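Local coordinates for hydrogenase maturation protease HycI (Thermococcus kodakarensis KOD1, PDB 5ZBY), which probably acts as the endopeptidase that trims the C terminus of a [NiFe] hydrogenase subunit during maturation of that enzyme, at residues S110-K113 and E114-S118; I19-D22 and V23-D26; G79-I82 and G83-I86. All coordinates share one frame; numbering follows the deposited sequence.

How the interactions relate
From the N terminus the three contacts come in series, none nested in or crossing another. Interaction 2 comes first, closing a type I turn in the loop that leaves strand 14-18 for helix 29-40. Interaction 3 follows at residues 79-86, where a type II turn leads into the edge strand 85-88. These two touch, Asp26 OD2 against Ile82 CD1, which joins the loop after strand 14-18 to the turn before strand 85-88; their centres lie about 16 Å apart. Interaction 1 is last and joins the end of helix 105-116 to strand 119-125. It lies on the other side of the chain's centre, its centre about 27 Å and 28 Å from those of interactions 2 and 3.

Interaction 1 (S110-K113 and E114-S118)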
ATOM      1  N   SER A 110      -7.495   1.874 -11.523  1.00 29.08           N
ATOM      2  CA  SER A 110      -7.902   2.459 -12.812  1.00 27.41           C
ATOM      3  C   SER A 110      -9.010   3.506 -12.625  1.00 30.88           C
ATOM      4  O   SER A 110      -8.988   4.560 -13.247  1.00 32.72           O
ATOM      5  CB  SER A 110      -8.399   1.376 -13.776  1.00 34.17           C
ATOM      6  OG  SER A 110      -7.354   0.425 -14.045  1.00 35.34           O
ATOM      7  N   TYR A 111      -9.988   3.168 -11.787  1.00 29.19           N
ATOM      8  CA  TYR A 111     -11.029   4.175 -11.474  1.00 28.79           C
ATOM      9  C   TYR A 111     -10.442   5.434 -10.832  1.00 32.10           C
ATOM     10  O   TYR A 111     -10.721   6.565 -11.270  1.00 31.55           O
ATOM     11  CB  TYR A 111     -12.068   3.549 -10.560  1.00 28.03           C
ATOM     12  CG  TYR A 111     -13.134   4.518 -10.125  1.00 40.28           C
ATOM     13  CD1 TYR A 111     -14.183   4.838 -10.971  1.00 55.45           C
ATOM     14  CD2 TYR A 111     -13.093   5.104  -8.874  1.00 40.69           C
ATOM     15  CE1 TYR A 111     -15.172   5.722 -10.587  1.00 48.45           C
ATOM     16  CE2 TYR A 111     -14.091   6.010  -8.476  1.00 43.55           C
ATOM     17  CZ  TYR A 111     -15.126   6.299  -9.340  1.00 51.32           C
ATOM     18  OH  TYR A 111     -16.124   7.182  -8.966  1.00 44.96           O
ATOM     19  N   ILE A 112      -9.620   5.263  -9.795  1.00 30.68           N
ATOM     20  CA  ILE A 112      -8.997   6.432  -9.157  1.00 30.22           C
ATOM     21  C   ILE A 112      -8.208   7.314 -10.142  1.00 35.46           C
ATOM     22  O   ILE A 112      -8.362   8.555 -10.165  1.00 34.13           O
ATOM     23  CB  ILE A 112      -8.064   6.008  -7.987  1.00 31.59           C
ATOM     24  CG1 ILE A 112      -8.895   5.321  -6.888  1.00 31.43           C
ATOM     25  CG2 ILE A 112      -7.246   7.255  -7.515  1.00 33.61           C
ATOM     26  CD1 ILE A 112      -8.096   4.600  -5.793  1.00 31.35           C
ATOM     27  N   LYS A 113      -7.421   6.691 -11.017  1.00 28.76           N
ATOM     28  CA  LYS A 113      -6.586   7.436 -11.947  1.00 25.98           C
ATOM     29  C   LYS A 113      -7.448   8.153 -12.975  1.00 31.23           C
ATOM     30  O   LYS A 113      -7.163   9.303 -13.360  1.00 33.25           O
ATOM     31  CB  LYS A 113      -5.544   6.503 -12.650  1.00 25.55           C
ATOM     32  CG  LYS A 113      -4.639   7.333 -13.513  1.00 35.91           C
ATOM     33  CD  LYS A 113      -3.407   6.597 -13.960  1.00 37.32           C
ATOM     34  CE  LYS A 113      -2.467   7.591 -14.602  1.00 36.34           C
ATOM     35  NZ  LYS A 113      -1.167   6.960 -14.991  1.00 42.45           N
ATOM     36  N   GLU A 114      -8.532   7.515 -13.391  1.00 30.12           N
ATOM     37  CA  GLU A 114      -9.417   8.169 -14.352  1.00 32.71           C
ATOM     38  C   GLU A 114      -9.987   9.426 -13.719  1.00 38.99           C
ATOM     39  O   GLU A 114      -9.986  10.493 -14.349  1.00 40.17           O
ATOM     40  CB  GLU A 114     -10.550   7.252 -14.787  1.00 35.61           C
ATOM     41  CG  GLU A 114     -11.203   7.659 -16.122  1.00 44.97           C
ATOM     42  CD  GLU A 114     -12.050   8.924 -16.025  1.00101.22           C
ATOM     43  OE1 GLU A 114     -12.693   9.112 -14.971  1.00 69.93           O
ATOM     44  OE2 GLU A 114     -12.083   9.717 -16.996  1.00 92.87           O
ATOM     45  N   GLN A 115     -10.459   9.274 -12.484  1.00 34.34           N
ATOM     46  CA  GLN A 115     -11.112  10.383 -11.747  1.00 32.38           C
ATOM     47  C   GLN A 115     -10.194  11.538 -11.401  1.00 40.75           C
ATOM     48  O   GLN A 115     -10.644  12.695 -11.345  1.00 41.62           O
ATOM     49  CB  GLN A 115     -11.734   9.845 -10.459  1.00 35.05           C
ATOM     50  CG  GLN A 115     -12.901   8.888 -10.659  1.00 43.88           C
ATOM     51  CD  GLN A 115     -14.053   9.547 -11.387  1.00 77.73           C
ATOM     52  OE1 GLN A 115     -14.187  10.766 -11.371  1.00 68.44           O
ATOM     53  NE2 GLN A 115     -14.891   8.743 -12.028  1.00 71.53           N
ATOM     54  N   THR A 116      -8.921  11.261 -11.163  1.00 34.51           N
ATOM     55  CA  THR A 116      -7.997  12.239 -10.584  1.00 32.73           C
ATOM     56  C   THR A 116      -6.771  12.605 -11.404  1.00 38.50           C
ATOM     57  O   THR A 116      -6.125  13.611 -11.141  1.00 34.12           O
ATOM     58  CB  THR A 116      -7.429  11.732  -9.256  1.00 33.50           C
ATOM     59  OG1 THR A 116      -6.650  10.556  -9.529  1.00 33.55           O
ATOM     60  CG2 THR A 116      -8.531  11.351  -8.294  1.00 39.85           C
ATOM     61  N   GLY A 117      -6.368  11.726 -12.323  1.00 34.44           N
ATOM     62  CA  GLY A 117      -5.090  11.911 -12.995  1.00 39.45           C
ATOM     63  C   GLY A 117      -3.884  11.515 -12.163  1.00 35.67           C
ATOM     64  O   GLY A 117      -2.744  11.713 -12.578  1.00 33.76           O
ATOM     65  N   SER A 118      -4.116  10.947 -10.975  1.00 29.90           N
ATOM     66  CA  SER A 118      -3.010  10.617 -10.079  1.00 25.15           C
ATOM     67  C   SER A 118      -2.160   9.468 -10.620  1.00 22.93           C
ATOM     68  O   SER A 118      -2.716   8.562 -11.186  1.00 31.14           O
ATOM     69  CB  SER A 118      -3.559  10.217  -8.705  1.00 27.81           C
ATOM     70  OG  SER A 118      -2.520  10.047  -7.763  1.00 26.18           O
TER
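Ser110 O and Tyr111 O accept from Glu114 N and Gln115 N four residues on, the ordinary ladder of an alpha helix, which runs here into its last turn at Thr116 before Gly117 departs from it. Tyr111 and Gln115 meet on the exposed side of that turn. The tyrosine swings its ring along the helix, CG anti to the backbone N (chi1 177°), and the glutamine lays CG over one ring face, 3.8 Å from the centroid: a CH-pi contact. Bent at chi2, the glutamine carries NE2 to 3.4 Å from Tyr111 CE1, its amide plane turned 48° from the ring. Tyrosine and glutamine suit this exposed site, each having a polar end as well as nonpolar surface for the contact; the Tyr111 side chain also touches Val59 of helix 59-64.

Ile112 O is gripped twice by Thr116. The backbone N comes nearly end-on to the carbonyl, while OG1 donates over 2.7 Å from above the carbonyl plane. With chi1 at 64°, OG1 sits between the backbone N and the carbonyl carbon, where it can also accept from Ser118 N at 2.9 Å. Lys113 runs its extended chain past the end of the helix, its methylenes covering Ser118 O (CG at 3.3 Å), which has no hydrogen-bond partner in the model, while NZ makes a long, weak ion pair with Asp119. Beneath, Ile112 turns inward onto Val70 and Phe72 of strand 69-75 and Ile120 of strand 119-125, a buried place fitted to a branched aliphatic residue. The bond from Gly117 N to Lys113 O, 2.8 Å, completes the turn, and glycine readily adopts the positive phi. Helix 105-116 ends with an ST turn at Thr116 and a positive-phi glycine, from which the chain passes into strand 119-125.

Interaction 2 (I19-D22 and V23-D26); sequences IGND and VRGD
Asn21 and Arg24 face each other across a tight turn whose backbone bond runs from Arg24 N to Asn21 O, 3.2 Å long. The donor lies well above the carbonyl plane, 59° out of it, although the N-H itself points fairly straight at the oxygen. A second bond comes from the asparagine side chain: OD1 accepts from Val23 N at 3.0 Å, and Val23 CG2 packs beside the same oxygen. A chi1 of 179° turns Asn21 CG to the side away from its N, beside the carbonyl carbon, and so carries the amide over the turn, where one short side chain can satisfy a peptide N-H that the type I turn does not use. Asparagine at the first position of such a turn, with its carbonyl oxygen taking the N-H two residues on, forms the Asx turn, here built into the loop between strand 14-18 and helix 29-40.

At the other end of the amide, ND2 lies 3.4 Å from Arg24 NH1, but both are donors, and their closeness is consistent with a shared acceptor residue, Glu53, which makes a salt bridge to NH1 and a weak hydrogen bond to ND2. Arg24 NE makes a salt bridge to Asp27, and NH2 too is hydrogen-bonded next to the segment, so each guanidinium nitrogen has a partner; the two carboxylates probably stabilise its charge. Asn21 CB covers the centre of one guanidinium face, 4.0 Å above the plane, the amide turned 61° from it. Bent at chi3, the Arg24 side chain comes to about 4 Å from a bound HEPES buffer molecule.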
ATOM      1  N   ILE A  19      -3.493  -1.827   2.969  1.00 20.67           N
ATOM      2  CA  ILE A  19      -4.437  -2.885   2.706  1.00 22.41           C
ATOM      3  C   ILE A  19      -4.007  -4.069   3.525  1.00 22.87           C
ATOM      4  O   ILE A  19      -2.829  -4.409   3.568  1.00 23.60           O
ATOM      5  CB  ILE A  19      -4.457  -3.295   1.183  1.00 22.43           C
ATOM      6  CG1 ILE A  19      -4.866  -2.070   0.340  1.00 23.84           C
ATOM      7  CG2 ILE A  19      -5.467  -4.420   0.911  1.00 23.73           C
ATOM      8  CD1 ILE A  19      -4.667  -2.354  -1.142  1.00 25.32           C
ATOM      9  N   GLY A  20      -4.954  -4.737   4.190  1.00 20.11           N
ATOM     10  CA  GLY A  20      -4.569  -5.980   4.856  1.00 24.97           C
ATOM     11  C   GLY A  20      -5.554  -6.343   5.947  1.00 32.92           C
ATOM     12  O   GLY A  20      -6.633  -5.762   6.014  1.00 25.09           O
ATOM     13  N   ASN A  21      -5.180  -7.324   6.778  1.00 28.88           N
ATOM     14  CA  ASN A  21      -6.046  -7.854   7.824  1.00 32.96           C
ATOM     15  C   ASN A  21      -5.174  -8.110   9.049  1.00 28.62           C
ATOM     16  O   ASN A  21      -4.261  -8.921   8.976  1.00 29.42           O
ATOM     17  CB  ASN A  21      -6.716  -9.110   7.324  1.00 30.65           C
ATOM     18  CG  ASN A  21      -7.621  -9.751   8.369  1.00 33.93           C
ATOM     19  OD1 ASN A  21      -7.414  -9.588   9.578  1.00 34.67           O
ATOM     20  ND2 ASN A  21      -8.624 -10.450   7.902  1.00 38.97           N
ATOM     21  N   ASP A  22      -5.412  -7.395  10.147  1.00 33.58           N
ATOM     22  CA  ASP A  22      -4.469  -7.418  11.273  1.00 31.42           C
ATOM     23  C   ASP A  22      -4.529  -8.704  12.129  1.00 37.58           C
ATOM     24  O   ASP A  22      -3.687  -8.887  13.029  1.00 40.64           O
ATOM     25  CB  ASP A  22      -4.669  -6.183  12.174  1.00 36.87           C
ATOM     26  CG  ASP A  22      -6.110  -6.018  12.661  1.00 60.30           C
ATOM     27  OD1 ASP A  22      -7.012  -6.757  12.193  1.00 50.79           O
ATOM     28  OD2 ASP A  22      -6.351  -5.111  13.487  1.00 62.96           O
ATOM     29  N   VAL A  23      -5.486  -9.579  11.851  1.00 29.72           N
ATOM     30  CA  VAL A  23      -5.544 -10.897  12.485  1.00 34.78           C
ATOM     31  C   VAL A  23      -5.258 -12.066  11.538  1.00 39.36           C
ATOM     32  O   VAL A  23      -5.570 -13.201  11.843  1.00 32.48           O
ATOM     33  CB  VAL A  23      -6.869 -11.135  13.226  1.00 49.04           C
ATOM     34  CG1 VAL A  23      -7.197  -9.943  14.101  1.00 43.71           C
ATOM     35  CG2 VAL A  23      -7.994 -11.423  12.248  1.00 41.95           C
ATOM     36  N   ARG A  24      -4.696 -11.776  10.376  1.00 32.28           N
ATOM     37  CA  ARG A  24      -4.400 -12.806   9.393  1.00 27.17           C
ATOM     38  C   ARG A  24      -2.904 -12.991   9.145  1.00 29.82           C
ATOM     39  O   ARG A  24      -2.463 -13.023   8.015  1.00 27.25           O
ATOM     40  CB  ARG A  24      -5.154 -12.592   8.086  1.00 33.09           C
ATOM     41  CG  ARG A  24      -5.530 -13.897   7.412  1.00 42.07           C
ATOM     42  CD  ARG A  24      -6.612 -13.716   6.369  1.00 38.71           C
ATOM     43  NE  ARG A  24      -6.164 -12.871   5.272  1.00 46.57           N
ATOM     44  CZ  ARG A  24      -6.963 -12.061   4.589  1.00 57.16           C
ATOM     45  NH1 ARG A  24      -8.248 -11.988   4.895  1.00 35.51           N
ATOM     46  NH2 ARG A  24      -6.473 -11.324   3.606  1.00 39.57           N
ATOM     47  N   GLY A  25      -2.137 -13.049  10.226  1.00 25.72           N
ATOM     48  CA  GLY A  25      -0.708 -13.274  10.162  1.00 28.30           C
ATOM     49  C   GLY A  25       0.016 -12.204   9.375  1.00 23.72           C
ATOM     50  O   GLY A  25      -0.221 -11.034   9.577  1.00 26.42           O
ATOM     51  N   ASP A  26       0.896 -12.608   8.475  1.00 26.86           N
ATOM     52  CA  ASP A  26       1.689 -11.620   7.722  1.00 23.58           C
ATOM     53  C   ASP A  26       0.822 -10.734   6.834  1.00 23.62           C
ATOM     54  O   ASP A  26       1.324  -9.721   6.317  1.00 25.28           O
ATOM     55  CB  ASP A  26       2.734 -12.329   6.873  1.00 25.70           C
ATOM     56  CG  ASP A  26       3.842 -12.960   7.717  1.00 23.87           C
ATOM     57  OD1 ASP A  26       4.076 -12.505   8.851  1.00 27.28           O
ATOM     58  OD2 ASP A  26       4.555 -13.822   7.173  1.00 26.41           O
TER

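Interaction 3 (G79-I82 and G83-I86)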
ATOM      1  N   GLY A  79       6.384 -14.559  -5.091  1.00 36.04           N
ATOM      2  CA  GLY A  79       7.376 -15.631  -5.207  1.00 38.84           C
ATOM      3  C   GLY A  79       8.755 -15.213  -4.731  1.00 41.94           C
ATOM      4  O   GLY A  79       9.769 -15.849  -5.052  1.00 37.61           O
ATOM      5  N   GLY A  80       8.801 -14.153  -3.936  1.00 30.93           N
ATOM      6  CA  GLY A  80      10.031 -13.681  -3.332  1.00 31.20           C
ATOM      7  C   GLY A  80      10.403 -14.425  -2.059  1.00 24.83           C
ATOM      8  O   GLY A  80       9.684 -15.331  -1.599  1.00 28.83           O
ATOM      9  N   GLU A  81      11.521 -14.033  -1.458  1.00 28.30           N
ATOM     10  CA  GLU A  81      11.776 -14.427  -0.086  1.00 28.99           C
ATOM     11  C   GLU A  81      10.862 -13.657   0.836  1.00 36.31           C
ATOM     12  O   GLU A  81      10.521 -12.506   0.548  1.00 27.64           O
ATOM     13  CB  GLU A  81      13.228 -14.183   0.297  1.00 36.56           C
ATOM     14  CG  GLU A  81      14.159 -14.234  -0.896  1.00 95.88           C
ATOM     15  CD  GLU A  81      15.559 -14.712  -0.543  1.00121.09           C
ATOM     16  OE1 GLU A  81      16.047 -14.397   0.573  1.00 73.94           O
ATOM     17  OE2 GLU A  81      16.164 -15.414  -1.387  1.00 91.25           O
ATOM     18  N   ILE A  82      10.451 -14.266   1.935  1.00 29.07           N
ATOM     19  CA  ILE A  82       9.616 -13.512   2.888  1.00 26.30           C
ATOM     20  C   ILE A  82      10.238 -12.185   3.255  1.00 34.88           C
ATOM     21  O   ILE A  82      11.424 -12.098   3.537  1.00 30.84           O
ATOM     22  CB  ILE A  82       9.331 -14.268   4.210  1.00 29.56           C
ATOM     23  CG1 ILE A  82       8.656 -13.301   5.186  1.00 36.20           C
ATOM     24  CG2 ILE A  82      10.626 -14.756   4.813  1.00 41.49           C
ATOM     25  CD1 ILE A  82       7.964 -13.882   6.327  1.00 49.19           C
ATOM     26  N   GLY A  83       9.454 -11.108   3.200  1.00 26.62           N
ATOM     27  CA  GLY A  83       9.989  -9.842   3.653  1.00 25.04           C
ATOM     28  C   GLY A  83      10.559  -9.018   2.526  1.00 30.57           C
ATOM     29  O   GLY A  83      10.884  -7.832   2.705  1.00 30.20           O
ATOM     30  N   GLU A  84      10.701  -9.632   1.365  1.00 28.01           N
ATOM     31  CA  GLU A  84      11.244  -8.925   0.216  1.00 25.52           C
ATOM     32  C   GLU A  84      10.186  -7.938  -0.270  1.00 31.06           C
ATOM     33  O   GLU A  84       8.993  -8.244  -0.257  1.00 25.02           O
ATOM     34  CB  GLU A  84      11.591  -9.909  -0.880  1.00 32.36           C
ATOM     35  CG  GLU A  84      12.177  -9.323  -2.132  1.00 33.69           C
ATOM     36  CD  GLU A  84      12.624 -10.418  -3.117  1.00 44.82           C
ATOM     37  OE1 GLU A  84      12.617 -11.643  -2.769  1.00 35.03           O
ATOM     38  OE2 GLU A  84      12.950 -10.058  -4.270  1.00 43.40           O
ATOM     39  N   PHE A  85      10.630  -6.779  -0.742  1.00 25.86           N
ATOM     40  CA  PHE A  85       9.706  -5.779  -1.275  1.00 25.84           C
ATOM     41  C   PHE A  85       9.560  -5.837  -2.793  1.00 33.08           C
ATOM     42  O   PHE A  85      10.489  -6.245  -3.523  1.00 29.44           O
ATOM     43  CB  PHE A  85      10.193  -4.390  -0.879  1.00 27.39           C
ATOM     44  CG  PHE A  85      10.145  -4.113   0.566  1.00 26.90           C
ATOM     45  CD1 PHE A  85       8.967  -4.286   1.288  1.00 36.97           C
ATOM     46  CD2 PHE A  85      11.246  -3.564   1.215  1.00 41.96           C
ATOM     47  CE1 PHE A  85       8.909  -3.989   2.645  1.00 31.33           C
ATOM     48  CE2 PHE A  85      11.201  -3.249   2.565  1.00 34.46           C
ATOM     49  CZ  PHE A  85      10.010  -3.449   3.299  1.00 33.96           C
ATOM     50  N   ILE A  86       8.409  -5.401  -3.293  1.00 26.72           N
ATOM     51  CA  ILE A  86       8.212  -5.220  -4.722  1.00 25.07           C
ATOM     52  C   ILE A  86       7.527  -3.885  -4.947  1.00 29.27           C
ATOM     53  O   ILE A  86       6.736  -3.468  -4.111  1.00 26.13           O
ATOM     54  CB  ILE A  86       7.385  -6.345  -5.307  1.00 30.43           C
ATOM     55  CG1 ILE A  86       7.253  -6.196  -6.816  1.00 39.93           C
ATOM     56  CG2 ILE A  86       6.005  -6.494  -4.613  1.00 27.26           C
ATOM     57  CD1 ILE A  86       6.960  -7.537  -7.483  1.00 44.58           C
TER
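Glu84 reaches back across the turn to Glu81, its carboxylate oxygen OE1 accepting from Glu81 N at 2.9 Å. The donor meets OE1 nearly in line with the C-O bond, and Gly80 CA fits beside it at 3.3 Å. A chain fully extended from CB outward puts the oxygen there, and glycine at position 80 lets it come close. Backbone closes the tight part: Glu84 N donates to Glu81 O at 3.0 Å, forming a type II turn whose third position, Gly83, has the positive phi of 95° that glycine adopts easily.

The loose, solvent side is that of Glu81, an exposed residue whose carboxylate leads outward and stays 5.4 Å from Glu84 OE1, measured from OE2, which probably limits repulsion between the like charges.

Ile82, by contrast, points its side chain away from the turn and packs it on Leu139 and Ile140 of helix 138-156 as well as on Asp26. Gly83 and Glu84 pair through their backbones with Gln126, and Ile86 with Gly124, so the turn delivers strand 85-88 antiparallel to strand 119-125 at the edge of the sheet, beside helix 138-156.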